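PDB 5M6G: beta-glucosidase from Saccharopolyspora erythraea D, which probably hydrolyses terminal, non-reducing beta-D-glucosyl residues with release of beta-D-glucose, as a two-domain member of glycosyl hydrolase family 3. Local coordinates for residues A185-R189 / F591-N597; G241-Q245 / E505-D509; G513-D517 / R542-I546. All blocks are in the same frame, centred on the assembly; numbering follows the deposited sequence.

Contact 1 of 3, residues A185-R189 / F591-N597; sequences ARDDR and FDQLPIN. With MG (magnesium ion), chain D.
The carboxamide of N597 lies flat on the guanidinium of R186: the planes are 11° apart, and N597 CG sits over the centre of the group, 3.5 Å from R186 CZ. The bends at chi2 and chi3 of R186 (-79° and -69°) fold its chain back over the amide, while its NH2 is bound to the carbonyl of E199. From under this lid N597 works in two directions. ND2 donates to R186 O (2.9 Å), lying in the carbonyl plane on a lone pair, and OD1 binds the magnesium ion at 2.4 Å. An asparagine suits this place because one flat group supplies both a donor and a metal ligand. I596 O, two waters and E199 complete the ligands found at the ion.

The second guanidinium, that of R189, has L594 CB over one face and the carboxylate of D187 at its edge. R189 NE reaches D187 OD1 and NH2 reaches D187 OD2 (2.8 Å), a side-on, two-pronged salt bridge. D187 OD1 also accepts from R189 N, closing an Asx turn, so the acid shapes its own loop and limits how the arginine can turn. The aliphatic part of R189 then offers an apolar surface: CD meets F591 CZ at 3.6 Å, the guanidinium and ring planes nearly perpendicular, and CG touches L594 CD1. P595, after a cis peptide bond, sets CB 3.2 Å from R186 O and packs beside D187 OD2. Together these contacts form a metal-bridged interface of loops joining the TIM-barrel-clan N-terminal and the C-terminal family 3 regions.

Contact 2 of 3, residues G241-Q245 / E505-D509; sequences GGDDQ and EFEGD. With MG (magnesium ion), chain C.
D243 and D509 meet at a magnesium ion, each giving one carboxylate oxygen: D243 OD1 and D509 OD2 both lie 2.1 Å from the metal. Their planes are turned 67° apart, and the two oxygens come within 3.1 Å of each other, which the shared cation probably makes tolerable. Four waters complete six ligands; one donates to D244 O and another to F506 O, so the hydration shell also bonds to the backbone of both loops.

D509 OD2 has a second task, accepting from D244 N at 2.8 Å on its syn side, 27° out of the carboxylate plane, while D509 OD1 is held by G191 N. With CG anti to its own N (chi1 -167°), D244 projects across to the start of the 3-10 turn, and its OD2 stands at the edge of the F506 ring. D244 OD1 is bound by W190. A water bridges D244 OD2, Q245 NE2 and E505 OE1. E505 OE2 is held by W452 and makes a weak hydrogen bond to the sorbitol.

Acids suit the inner layer because the metal probably offsets the charge of D243 and D509; further out, the water donates to D244 OD2 and E505 OE1, linking the metal-side loop to a residue of the sorbitol pocket.

Contact 3 of 3, residues G513-D517 / R542-I546; sequences GLGLD and RPLDI
R542 meets L514 at the start of the second segment, where L514 CD2 lies over one face of the guanidinium, offset toward its rim and 3.6 Å from R542 NE. The chain of R542 leaves with CG between the backbone N and carbonyl carbon (chi1 51°) and bends at chi3, carrying its nitrogens to G508 O, D188 O and the carboxylate of E500. Replacing R542 by an alanine is likely to leave E500 without its charged mate, G508 O without this donor and a gap beside L514. P543 follows; P543 O, 4.0 Å from L514 CD1, is buried without a polar partner. L544 uses both branches, CD2 against L514 CD2 and CD1 against L516 CD2 at 3.9 Å, a fit suited to a branched apolar residue.

D545 N donates to L514 O (2.8 Å) from above the carbonyl plane, 59° out of it. Its OD2 accepts a hydrogen bond from a water that also accepts from L514 N, and a second water links D545 O to L516 N. I546 ends the segment with CG2 against L516 CG. The two loops follow strands 493-499 and 534-539, neighbours in the mixed sheet, and D517, at the N-cap, caps helix 518-528, which connects these strands in sequence.

In the fold
Following the chain, segment 185-189 comes first, in the loop after strand 176-177; segment 241-245 follows, in the loop after strand 229-233. Both pair with segments of the C-terminal region. Contact 2 closes at 505-509, about 260 residues on. Contact 3 then opens and closes in series, spanning helix 518-528 and strand 534-539. Contact 1 closes last, at 591-597, so its loop encloses both others. Contacts 1 and 2 tie the two family regions together, each with a magnesium ion, whereas contact 3 stays within the C-terminal one. All three touch: R542 of contact 3 reaches both other contacts, F591 N makes a weak hydrogen bond to D545 OD2, and D187 packs against G242.

Contact 1 of 3, residues A185-R189 / F591-N597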
loop_
_atom_site.group_PDB
_atom_site.type_symbol
_atom_site.label_atom_id
_atom_site.label_comp_id
_atom_site.label_asym_id
_atom_site.label_seq_id
_atom_site.Cartn_x
_atom_site.Cartn_y
_atom_site.Cartn_z
ATOM N N ALA A 185 10.902 -3.788 -5.440
ATOM C CA ALA A 185 10.409 -4.389 -6.676
ATOM C C ALA A 185 11.545 -4.450 -7.692
ATOM O O ALA A 185 12.004 -3.411 -8.179
ATOM C CB ALA A 185 9.222 -3.601 -7.223
ATOM N N ARG A 186 11.984 -5.666 -8.022
ATOM C CA ARG A 186 13.084 -5.880 -8.953
ATOM C C ARG A 186 12.638 -6.309 -10.345
ATOM O O ARG A 186 13.483 -6.390 -11.242
ATOM C CB ARG A 186 14.050 -6.945 -8.398
ATOM C CG ARG A 186 14.493 -6.700 -6.972
ATOM C CD ARG A 186 15.575 -5.645 -6.886
ATOM N NE ARG A 186 16.847 -6.104 -7.454
ATOM C CZ ARG A 186 17.881 -5.293 -7.674
ATOM N NH1 ARG A 186 19.015 -5.765 -8.184
ATOM N NH2 ARG A 186 17.780 -4.001 -7.376
ATOM N N ASP A 187 11.356 -6.604 -10.554
ATOM C CA ASP A 187 10.873 -7.054 -11.862
ATOM C C ASP A 187 9.554 -6.357 -12.185
ATOM O O ASP A 187 8.508 -6.683 -11.608
ATOM C CB ASP A 187 10.714 -8.576 -11.895
ATOM C CG ASP A 187 10.578 -9.114 -13.308
ATOM O OD1 ASP A 187 9.749 -8.581 -14.072
ATOM O OD2 ASP A 187 11.308 -10.073 -13.658
ATOM N N ASP A 188 9.594 -5.435 -13.148
ATOM C CA ASP A 188 8.447 -4.575 -13.428
ATOM C C ASP A 188 7.212 -5.349 -13.874
ATOM O O ASP A 188 6.119 -4.788 -13.881
ATOM C CB ASP A 188 8.826 -3.540 -14.495
ATOM C CG ASP A 188 9.761 -2.478 -13.965
ATOM O OD1 ASP A 188 9.967 -2.427 -12.730
ATOM O OD2 ASP A 188 10.274 -1.683 -14.783
ATOM N N ARG A 189 7.357 -6.616 -14.262
ATOM C CA ARG A 189 6.184 -7.407 -14.611
ATOM C C ARG A 189 5.255 -7.623 -13.425
ATOM O O ARG A 189 4.085 -7.968 -13.623
ATOM C CB ARG A 189 6.632 -8.756 -15.171
ATOM C CG ARG A 189 7.199 -8.633 -16.571
ATOM C CD ARG A 189 7.775 -9.940 -17.039
ATOM N NE ARG A 189 9.070 -10.192 -16.424
ATOM C CZ ARG A 189 9.908 -11.151 -16.815
ATOM N NH1 ARG A 189 9.583 -11.946 -17.826
ATOM N NH2 ARG A 189 11.065 -11.321 -16.188
ATOM N N PHE A 591 11.265 -4.795 -23.141
ATOM C CA PHE A 591 10.691 -5.806 -22.259
ATOM C C PHE A 591 11.635 -6.996 -22.065
ATOM O O PHE A 591 11.636 -7.628 -20.999
ATOM C CB PHE A 591 9.358 -6.256 -22.857
ATOM C CG PHE A 591 8.568 -7.164 -21.984
ATOM C CD1 PHE A 591 7.818 -6.651 -20.925
ATOM C CD2 PHE A 591 8.544 -8.530 -22.232
ATOM C CE1 PHE A 591 7.071 -7.491 -20.113
ATOM C CE2 PHE A 591 7.805 -9.381 -21.427
ATOM C CZ PHE A 591 7.056 -8.856 -20.364
ATOM N N ASP A 592 12.458 -7.303 -23.075
ATOM C CA ASP A 592 13.381 -8.431 -23.006
ATOM C C ASP A 592 14.459 -8.259 -21.941
ATOM O O ASP A 592 15.126 -9.239 -21.596
ATOM C CB ASP A 592 14.045 -8.646 -24.373
ATOM C CG ASP A 592 13.068 -9.131 -25.430
ATOM O OD1 ASP A 592 11.960 -9.571 -25.056
ATOM O OD2 ASP A 592 13.408 -9.084 -26.634
ATOM N N GLN A 593 14.666 -7.044 -21.436
ATOM C CA GLN A 593 15.660 -6.808 -20.394
ATOM C C GLN A 593 15.141 -7.101 -18.995
ATOM O O GLN A 593 15.948 -7.188 -18.060
ATOM C CB GLN A 593 16.139 -5.356 -20.415
ATOM C CG GLN A 593 16.983 -4.947 -21.633
ATOM C CD GLN A 593 17.152 -3.440 -21.704
ATOM O OE1 GLN A 593 16.181 -2.690 -21.555
ATOM N NE2 GLN A 593 18.385 -2.986 -21.889
ATOM N N LEU A 594 13.828 -7.207 -18.811
ATOM C CA LEU A 594 13.306 -7.461 -17.475
ATOM C C LEU A 594 13.776 -8.828 -16.982
ATOM O O LEU A 594 13.798 -9.789 -17.749
ATOM C CB LEU A 594 11.778 -7.388 -17.454
ATOM C CG LEU A 594 11.187 -6.081 -17.963
ATOM C CD1 LEU A 594 9.697 -6.064 -17.668
ATOM C CD2 LEU A 594 11.899 -4.906 -17.300
ATOM N N PRO A 595 14.172 -8.915 -15.700
ATOM C CA PRO A 595 14.260 -7.792 -14.753
ATOM C C PRO A 595 15.464 -6.886 -15.020
ATOM O O PRO A 595 16.552 -7.402 -15.297
ATOM C CB PRO A 595 14.411 -8.496 -13.402
ATOM C CG PRO A 595 15.145 -9.783 -13.758
ATOM C CD PRO A 595 14.535 -10.199 -15.066
ATOM N N ILE A 596 15.285 -5.565 -14.951
ATOM C CA ILE A 596 16.387 -4.627 -15.138
ATOM C C ILE A 596 16.524 -3.782 -13.882
ATOM O O ILE A 596 15.530 -3.261 -13.355
ATOM C CB ILE A 596 16.202 -3.753 -16.395
ATOM C CG1 ILE A 596 17.443 -2.877 -16.607
ATOM C CG2 ILE A 596 14.904 -2.932 -16.327
ATOM C CD1 ILE A 596 17.531 -2.247 -17.997
ATOM N N ASN A 597 17.749 -3.668 -13.384
ATOM C CA ASN A 597 17.976 -2.974 -12.131
ATOM C C ASN A 597 19.328 -2.294 -12.164
ATOM O O ASN A 597 20.264 -2.763 -12.819
ATOM C CB ASN A 597 17.901 -3.928 -10.937
ATOM C CG ASN A 597 16.529 -4.519 -10.769
ATOM O OD1 ASN A 597 15.634 -3.866 -10.248
ATOM N ND2 ASN A 597 16.351 -5.761 -11.214
HETATM MG MG MG D . 14.150 -2.519 -11.652
HETATM O O HOH W 1 12.225 -3.041 -10.709
HETATM O O HOH W 2 12.730 -4.800 -13.670
HETATM O O HOH W 3 12.970 -1.564 -13.362
#

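Contact 2 of 3, residues G241-Q245 / E505-D509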
loop_
_atom_site.group_PDB
_atom_site.type_symbol
_atom_site.label_atom_id
_atom_site.label_comp_id
_atom_site.label_asym_id
_atom_site.label_seq_id
_atom_site.Cartn_x
_atom_site.Cartn_y
_atom_site.Cartn_z
ATOM N N GLY A 241 10.514 -13.754 -12.601
ATOM C CA GLY A 241 9.561 -13.231 -13.560
ATOM C C GLY A 241 8.623 -12.174 -13.030
ATOM O O GLY A 241 7.659 -11.817 -13.722
ATOM N N GLY A 242 8.867 -11.656 -11.830
ATOM C CA GLY A 242 7.905 -10.753 -11.215
ATOM C C GLY A 242 6.541 -11.376 -11.027
ATOM O O GLY A 242 5.536 -10.665 -11.029
ATOM N N ASP A 243 6.475 -12.692 -10.872
ATOM C CA ASP A 243 5.204 -13.373 -10.665
ATOM C C ASP A 243 4.740 -13.162 -9.227
ATOM O O ASP A 243 5.471 -13.488 -8.283
ATOM C CB ASP A 243 5.348 -14.863 -10.973
ATOM C CG ASP A 243 4.013 -15.578 -11.045
ATOM O OD1 ASP A 243 2.990 -14.911 -11.312
ATOM O OD2 ASP A 243 3.976 -16.810 -10.831
ATOM N N ASP A 244 3.526 -12.634 -9.060
ATOM C CA ASP A 244 2.970 -12.427 -7.729
ATOM C C ASP A 244 2.777 -13.761 -7.014
ATOM O O ASP A 244 2.329 -14.741 -7.617
ATOM C CB ASP A 244 1.634 -11.690 -7.830
ATOM C CG ASP A 244 1.169 -11.176 -6.486
ATOM O OD1 ASP A 244 2.035 -10.646 -5.765
ATOM O OD2 ASP A 244 -0.034 -11.307 -6.150
ATOM N N GLN A 245 3.120 -13.787 -5.722
ATOM C CA GLN A 245 3.092 -14.984 -4.874
ATOM C C GLN A 245 4.092 -16.041 -5.358
ATOM O O GLN A 245 4.003 -17.207 -4.972
ATOM C CB GLN A 245 1.680 -15.576 -4.784
ATOM C CG GLN A 245 0.602 -14.520 -4.499
ATOM C CD GLN A 245 -0.774 -15.112 -4.218
ATOM O OE1 GLN A 245 -0.973 -16.337 -4.251
ATOM N NE2 GLN A 245 -1.744 -14.229 -3.971
ATOM N N GLU A 505 -2.220 -6.736 -7.047
ATOM C CA GLU A 505 -1.667 -8.084 -6.786
ATOM C C GLU A 505 -1.556 -8.832 -8.119
ATOM O O GLU A 505 -1.203 -8.222 -9.142
ATOM C CB GLU A 505 -2.493 -8.799 -5.724
ATOM C CG GLU A 505 -2.762 -7.964 -4.477
ATOM C CD GLU A 505 -3.415 -8.771 -3.359
ATOM O OE1 GLU A 505 -3.068 -9.959 -3.195
ATOM O OE2 GLU A 505 -4.278 -8.212 -2.648
ATOM N N PHE A 506 -1.867 -10.133 -8.132
ATOM C CA PHE A 506 -1.575 -10.985 -9.282
ATOM C C PHE A 506 -2.340 -10.558 -10.529
ATOM O O PHE A 506 -1.888 -10.833 -11.648
ATOM C CB PHE A 506 -1.888 -12.447 -8.931
ATOM C CG PHE A 506 -3.268 -12.648 -8.362
ATOM C CD1 PHE A 506 -3.496 -12.514 -7.004
ATOM C CD2 PHE A 506 -4.333 -12.960 -9.194
ATOM C CE1 PHE A 506 -4.768 -12.688 -6.476
ATOM C CE2 PHE A 506 -5.607 -13.140 -8.680
ATOM C CZ PHE A 506 -5.826 -13.003 -7.321
ATOM N N GLU A 507 -3.493 -9.895 -10.373
ATOM C CA GLU A 507 -4.220 -9.426 -11.552
ATOM C C GLU A 507 -3.404 -8.429 -12.369
ATOM O O GLU A 507 -3.698 -8.218 -13.550
ATOM C CB GLU A 507 -5.559 -8.791 -11.149
ATOM C CG GLU A 507 -6.494 -9.741 -10.437
ATOM C CD GLU A 507 -7.182 -10.707 -11.382
ATOM O OE1 GLU A 507 -6.828 -10.738 -12.581
ATOM O OE2 GLU A 507 -8.081 -11.445 -10.926
ATOM N N GLY A 508 -2.381 -7.828 -11.778
ATOM C CA GLY A 508 -1.537 -6.893 -12.479
ATOM C C GLY A 508 -0.239 -7.447 -13.013
ATOM O O GLY A 508 0.553 -6.685 -13.573
ATOM N N ASP A 509 0.026 -8.740 -12.841
ATOM C CA ASP A 509 1.209 -9.322 -13.465
ATOM C C ASP A 509 1.098 -9.211 -14.982
ATOM O O ASP A 509 0.025 -9.406 -15.563
ATOM C CB ASP A 509 1.378 -10.791 -13.060
ATOM C CG ASP A 509 1.711 -10.964 -11.589
ATOM O OD1 ASP A 509 1.992 -9.956 -10.901
ATOM O OD2 ASP A 509 1.719 -12.126 -11.129
HETATM MG MG MG C . 1.147 -14.073 -11.751
HETATM O O HOH W 4 -0.933 -11.504 -3.634
HETATM O O HOH W 5 0.647 -14.403 -9.749
HETATM O O HOH W 6 -0.696 -13.326 -12.209
HETATM O O HOH W 7 1.581 -13.989 -13.787
HETATM O O HOH W 8 0.229 -15.929 -12.253
#

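Contact 3 of 3, residues G513-D517 / R542-I546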
loop_
_atom_site.group_PDB
_atom_site.type_symbol
_atom_site.label_atom_id
_atom_site.label_comp_id
_atom_site.label_asym_id
_atom_site.label_seq_id
_atom_site.Cartn_x
_atom_site.Cartn_y
_atom_site.Cartn_z
ATOM N N GLY A 513 3.936 -8.534 -21.750
ATOM C CA GLY A 513 4.454 -7.300 -22.320
ATOM C C GLY A 513 3.998 -6.091 -21.528
ATOM O O GLY A 513 3.043 -6.135 -20.751
ATOM N N LEU A 514 4.700 -4.970 -21.746
ATOM C CA LEU A 514 4.375 -3.706 -21.094
ATOM C C LEU A 514 4.298 -2.541 -22.078
ATOM O O LEU A 514 4.412 -1.385 -21.662
ATOM C CB LEU A 514 5.381 -3.385 -19.986
ATOM C CG LEU A 514 5.151 -4.154 -18.676
ATOM C CD1 LEU A 514 6.338 -4.027 -17.730
ATOM C CD2 LEU A 514 3.878 -3.681 -17.990
ATOM N N GLY A 515 4.105 -2.809 -23.365
ATOM C CA GLY A 515 3.934 -1.728 -24.311
ATOM C C GLY A 515 2.593 -1.030 -24.153
ATOM O O GLY A 515 1.657 -1.538 -23.542
ATOM N N LEU A 516 2.497 0.170 -24.718
ATOM C CA LEU A 516 1.218 0.866 -24.724
ATOM C C LEU A 516 0.189 0.053 -25.499
ATOM O O LEU A 516 0.499 -0.540 -26.535
ATOM C CB LEU A 516 1.376 2.257 -25.348
ATOM C CG LEU A 516 2.267 3.235 -24.582
ATOM C CD1 LEU A 516 2.487 4.494 -25.405
ATOM C CD2 LEU A 516 1.612 3.567 -23.252
ATOM N N ASP A 517 -1.040 0.017 -24.989
ATOM C CA ASP A 517 -2.098 -0.687 -25.695
ATOM C C ASP A 517 -2.445 0.049 -26.990
ATOM O O ASP A 517 -1.896 1.113 -27.316
ATOM C CB ASP A 517 -3.320 -0.887 -24.793
ATOM C CG ASP A 517 -3.973 0.413 -24.344
ATOM O OD1 ASP A 517 -3.806 1.460 -24.999
ATOM O OD2 ASP A 517 -4.698 0.374 -23.324
ATOM N N ARG A 542 4.314 1.577 -13.125
ATOM C CA ARG A 542 5.636 1.031 -13.396
ATOM C C ARG A 542 6.133 1.631 -14.701
ATOM O O ARG A 542 5.331 2.195 -15.454
ATOM C CB ARG A 542 5.563 -0.486 -13.515
ATOM C CG ARG A 542 4.478 -0.917 -14.494
ATOM C CD ARG A 542 4.272 -2.421 -14.494
ATOM N NE ARG A 542 2.857 -2.735 -14.655
ATOM C CZ ARG A 542 2.319 -3.932 -14.452
ATOM N NH1 ARG A 542 3.081 -4.966 -14.074
ATOM N NH2 ARG A 542 1.009 -4.087 -14.600
ATOM N N PRO A 543 7.421 1.521 -15.017
ATOM C CA PRO A 543 7.859 1.826 -16.383
ATOM C C PRO A 543 7.048 1.017 -17.387
ATOM O O PRO A 543 6.632 -0.112 -17.113
ATOM C CB PRO A 543 9.339 1.413 -16.386
ATOM C CG PRO A 543 9.753 1.516 -14.932
ATOM C CD PRO A 543 8.537 1.068 -14.158
ATOM N N LEU A 544 6.800 1.624 -18.548
ATOM C CA LEU A 544 6.153 0.959 -19.668
ATOM C C LEU A 544 7.119 0.922 -20.844
ATOM O O LEU A 544 8.011 1.764 -20.959
ATOM C CB LEU A 544 4.853 1.672 -20.080
ATOM C CG LEU A 544 3.759 1.761 -19.023
ATOM C CD1 LEU A 544 2.522 2.466 -19.618
ATOM C CD2 LEU A 544 3.399 0.384 -18.455
ATOM N N ASP A 545 6.927 -0.060 -21.720
ATOM C CA ASP A 545 7.848 -0.314 -22.830
ATOM C C ASP A 545 7.539 0.655 -23.970
ATOM O O ASP A 545 6.628 0.423 -24.768
ATOM C CB ASP A 545 7.719 -1.765 -23.271
ATOM C CG ASP A 545 8.845 -2.207 -24.185
ATOM O OD1 ASP A 545 9.800 -1.428 -24.408
ATOM O OD2 ASP A 545 8.771 -3.355 -24.665
ATOM N N ILE A 546 8.298 1.753 -24.042
ATOM C CA ILE A 546 8.002 2.864 -24.940
ATOM C C ILE A 546 9.182 3.244 -25.812
ATOM O O ILE A 546 9.101 4.243 -26.535
ATOM C CB ILE A 546 7.543 4.101 -24.150
ATOM C CG1 ILE A 546 8.667 4.487 -23.180
ATOM C CG2 ILE A 546 6.215 3.839 -23.452
ATOM C CD1 ILE A 546 8.449 5.742 -22.471
HETATM O O HOH W 9 6.497 -4.929 -24.061
HETATM O O HOH W 10 4.621 1.101 -26.473
#